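Local atomic coordinates of 2-hydroxyhepta-2,4-diene-1, 7-dioateisomerase (Mycobacterium abscessus, PDB entry 3R6O), a protein that probably isomerises 2-hydroxyhepta-2,4-diene-1,7-dioate as a metal-dependent enzyme of the fumarylacetoacetate hydrolase (FAH) family, with magnesium bound in its active site. Residues D156-I161 with D189-D194. Numbering follows the deposited sequence.
Sequences DYEIEI and DITARD. With MG (magnesium ion), chain B.
Glu158 reaches along Asp189 toward the metal, and its side chain illustrates how one carboxylate can face two different neighbourhoods. With CG set beside its own backbone N (chi1 -57°), the chain starts alongside the carbonyl oxygen of Asp189: CB is 3.4 Å from Asp189 O, and CG passes the same oxygen. At CD the carboxylate divides the work. Glu158 OE1 lies 2.6 Å from Asp189 O, with Asp189 CB and the fellow acceptor OD2 a little farther off, and stops 3.2 Å from the magnesium ion, too far for a bond in this model, although Glu158 is a known magnesium ligand of this protein. OE2 turns the other way and accepts a nearly straight bond from Arg193 NH2 (3.0 Å, 173°), which comes from above the carboxylate plane.

The guanidinium is shared. Its NE and NH2 both grip Asp156 OD2, NE at 2.7 Å on the anti lone pair, while both acids lie at its edge. Arg193 thus ties Asp156 to Glu158 and probably helps position the latter's carboxylate. Next to this network, Asp156 and Thr191 form an antiparallel hydrogen-bonded pair, and Asp189 N donates to Glu158 O.

Glu160, on its strand, and Asp189, at the break in strand 181-192, bind the magnesium ion through OE2 (2.3 Å) and OD2 (2.6 Å). Gly283 N holds the other Glu160 oxygen, whereas Lys134 and Lys214 form salt bridges with Asp189, probably offsetting the gathered negative charge. Two glutamates spaced Glu-X-Glu and a later aspartate are the hallmark metal-binding acids of the FAH-family active site.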
ATOM      1  N   ASP A 156       6.007 -17.337  -9.783  1.00 21.41           N
ATOM      2  CA  ASP A 156       7.155 -17.696  -8.970  1.00 21.28           C
ATOM      3  C   ASP A 156       6.882 -17.572  -7.456  1.00 20.61           C
ATOM      4  O   ASP A 156       6.030 -16.800  -7.018  1.00 20.16           O
ATOM      5  CB  ASP A 156       8.362 -16.842  -9.363  1.00 21.48           C
ATOM      6  CG  ASP A 156       9.651 -17.625  -9.366  1.00 22.06           C
ATOM      7  OD1 ASP A 156       9.663 -18.753  -8.843  1.00 22.17           O
ATOM      8  OD2 ASP A 156      10.667 -17.101  -9.907  1.00 22.57           O
ATOM      9  N   TYR A 157       7.677 -18.313  -6.697  1.00 20.72           N
ATOM     10  CA  TYR A 157       7.716 -18.342  -5.234  1.00 20.34           C
ATOM     11  C   TYR A 157       8.992 -17.659  -4.723  1.00 20.26           C
ATOM     12  O   TYR A 157      10.036 -17.667  -5.390  1.00 20.72           O
ATOM     13  CB  TYR A 157       7.661 -19.812  -4.740  1.00 20.79           C
ATOM     14  CG  TYR A 157       8.745 -20.639  -5.403  1.00 21.50           C
ATOM     15  CD1 TYR A 157      10.023 -20.715  -4.852  1.00 21.77           C
ATOM     16  CD2 TYR A 157       8.523 -21.246  -6.641  1.00 22.03           C
ATOM     17  CE1 TYR A 157      11.061 -21.433  -5.507  1.00 22.63           C
ATOM     18  CE2 TYR A 157       9.542 -21.966  -7.312  1.00 22.85           C
ATOM     19  CZ  TYR A 157      10.820 -22.040  -6.743  1.00 23.16           C
ATOM     20  OH  TYR A 157      11.837 -22.766  -7.383  1.00 24.17           O
ATOM     21  N   GLU A 158       8.888 -17.052  -3.539  1.00 19.82           N
ATOM     22  CA  GLU A 158      10.004 -16.378  -2.903  1.00 19.81           C
ATOM     23  C   GLU A 158       9.796 -16.406  -1.395  1.00 19.63           C
ATOM     24  O   GLU A 158       9.086 -15.546  -0.884  1.00 19.18           O
ATOM     25  CB  GLU A 158      10.047 -14.934  -3.325  1.00 19.51           C
ATOM     26  CG  GLU A 158      10.126 -14.701  -4.802  1.00 19.80           C
ATOM     27  CD  GLU A 158      10.291 -13.234  -5.141  1.00 19.68           C
ATOM     28  OE1 GLU A 158       9.520 -12.420  -4.676  1.00 26.00           O
ATOM     29  OE2 GLU A 158      11.220 -12.881  -5.889  1.00 21.89           O
ATOM     30  N   ILE A 159      10.396 -17.368  -0.717  1.00 20.10           N
ATOM     31  CA  ILE A 159      10.332 -17.436   0.753  1.00 20.16           C
ATOM     32  C   ILE A 159      11.109 -16.287   1.378  1.00 20.04           C
ATOM     33  O   ILE A 159      12.222 -15.995   0.997  1.00 20.33           O
ATOM     34  CB  ILE A 159      10.804 -18.800   1.302  1.00 20.92           C
ATOM     35  CG1 ILE A 159      10.405 -18.949   2.778  1.00 21.11           C
ATOM     36  CG2 ILE A 159      12.355 -19.057   1.070  1.00 21.58           C
ATOM     37  CD1 ILE A 159      10.771 -20.382   3.357  1.00 22.05           C
ATOM     38  N   GLU A 160      10.479 -15.600   2.317  1.00 19.74           N
ATOM     39  CA  GLU A 160      11.119 -14.463   2.973  1.00 19.69           C
ATOM     40  C   GLU A 160      10.729 -14.427   4.439  1.00 19.87           C
ATOM     41  O   GLU A 160       9.666 -14.909   4.829  1.00 19.87           O
ATOM     42  CB  GLU A 160      10.699 -13.156   2.269  1.00 19.13           C
ATOM     43  CG  GLU A 160      10.759 -13.247   0.756  1.00 19.06           C
ATOM     44  CD  GLU A 160      10.861 -11.948   0.008  1.00 18.85           C
ATOM     45  OE1 GLU A 160      11.039 -10.854   0.592  1.00 18.76           O
ATOM     46  OE2 GLU A 160      10.756 -12.034  -1.218  1.00 18.90           O
ATOM     47  N   ILE A 161      11.583 -13.804   5.231  1.00 20.16           N
ATOM     48  CA  ILE A 161      11.249 -13.476   6.579  1.00 20.40           C
ATOM     49  C   ILE A 161      10.704 -12.005   6.591  1.00 19.89           C
ATOM     50  O   ILE A 161      11.354 -11.066   6.067  1.00 19.70           O
ATOM     51  CB  ILE A 161      12.470 -13.656   7.535  1.00 21.20           C
ATOM     52  CG1 ILE A 161      13.094 -15.065   7.440  1.00 21.87           C
ATOM     53  CG2 ILE A 161      12.054 -13.367   8.990  1.00 21.62           C
ATOM     54  CD1 ILE A 161      12.115 -16.253   7.582  1.00 22.01           C
ATOM     55  N   ASP A 189       6.866 -13.762  -1.142  1.00 18.45           N
ATOM     56  CA  ASP A 189       6.581 -12.719  -2.117  1.00 18.31           C
ATOM     57  C   ASP A 189       6.288 -13.397  -3.469  1.00 18.58           C
ATOM     58  O   ASP A 189       7.158 -13.477  -4.321  1.00 18.82           O
ATOM     59  CB  ASP A 189       7.768 -11.743  -2.229  1.00 18.30           C
ATOM     60  CG  ASP A 189       7.490 -10.603  -3.155  1.00 18.30           C
ATOM     61  OD1 ASP A 189       6.349 -10.511  -3.662  1.00 18.30           O
ATOM     62  OD2 ASP A 189       8.389  -9.788  -3.423  1.00 18.46           O
ATOM     63  N   ILE A 190       5.075 -13.932  -3.619  1.00 18.69           N
ATOM     64  CA  ILE A 190       4.629 -14.556  -4.866  1.00 19.06           C
ATOM     65  C   ILE A 190       4.567 -13.486  -5.941  1.00 19.15           C
ATOM     66  O   ILE A 190       3.972 -12.415  -5.726  1.00 19.00           O
ATOM     67  CB  ILE A 190       3.192 -15.152  -4.770  1.00 19.30           C
ATOM     68  CG1 ILE A 190       3.054 -16.198  -3.639  1.00 19.41           C
ATOM     69  CG2 ILE A 190       2.702 -15.712  -6.195  1.00 19.83           C
ATOM     70  CD1 ILE A 190       3.790 -17.521  -3.817  1.00 19.72           C
ATOM     71  N   THR A 191       5.077 -13.828  -7.114  1.00 19.56           N
ATOM     72  CA  THR A 191       5.290 -12.879  -8.205  1.00 19.87           C
ATOM     73  C   THR A 191       4.998 -13.567  -9.550  1.00 20.55           C
ATOM     74  O   THR A 191       5.458 -14.676  -9.795  1.00 20.83           O
ATOM     75  CB  THR A 191       6.738 -12.367  -8.204  1.00 19.92           C
ATOM     76  OG1 THR A 191       7.014 -11.749  -6.946  1.00 19.39           O
ATOM     77  CG2 THR A 191       6.948 -11.316  -9.327  1.00 20.44           C
ATOM     78  N   ALA A 192       4.193 -12.920 -10.379  1.00 20.92           N
ATOM     79  CA  ALA A 192       3.853 -13.383 -11.701  1.00 21.73           C
ATOM     80  C   ALA A 192       4.842 -12.661 -12.604  1.00 22.25           C
ATOM     81  O   ALA A 192       4.658 -11.487 -12.904  1.00 22.44           O
ATOM     82  CB  ALA A 192       2.410 -12.998 -12.047  1.00 22.04           C
ATOM     83  N   ARG A 193       5.904 -13.354 -13.007  1.00 22.64           N
ATOM     84  CA  ARG A 193       7.065 -12.671 -13.585  1.00 23.20           C
ATOM     85  C   ARG A 193       6.792 -12.152 -14.988  1.00 24.24           C
ATOM     86  O   ARG A 193       7.410 -11.159 -15.419  1.00 24.76           O
ATOM     87  CB  ARG A 193       8.292 -13.592 -13.584  1.00 23.53           C
ATOM     88  CG  ARG A 193       8.708 -13.921 -12.202  1.00 24.12           C
ATOM     89  CD  ARG A 193      10.192 -13.886 -11.978  1.00 24.75           C
ATOM     90  NE  ARG A 193      10.505 -14.468 -10.679  1.00 23.47           N
ATOM     91  CZ  ARG A 193      10.576 -13.814  -9.518  1.00 25.37           C
ATOM     92  NH1 ARG A 193      10.377 -12.499  -9.450  1.00 24.04           N
ATOM     93  NH2 ARG A 193      10.893 -14.483  -8.408  1.00 25.63           N
ATOM     94  N   ASP A 194       5.889 -12.830 -15.695  1.00 24.70           N
ATOM     95  CA  ASP A 194       5.484 -12.434 -17.048  1.00 25.86           C
ATOM     96  C   ASP A 194       4.580 -11.207 -17.017  1.00 25.80           C
ATOM     97  O   ASP A 194       4.670 -10.353 -17.878  1.00 26.70           O
ATOM     98  CB  ASP A 194       4.843 -13.582 -17.817  1.00 26.53           C
ATOM     99  CG  ASP A 194       3.683 -14.293 -17.073  1.00 25.82           C
ATOM    100  OD1 ASP A 194       3.481 -14.192 -15.843  1.00 24.76           O
ATOM    101  OD2 ASP A 194       3.010 -15.072 -17.777  1.00 26.53           O
TER
HETATM  102 MG    MG B 400      10.885 -10.272  -2.753  1.00 38.35          MG
HETATM  103  O   HOH W   1      10.974  -9.983  -7.735  1.00 27.15           O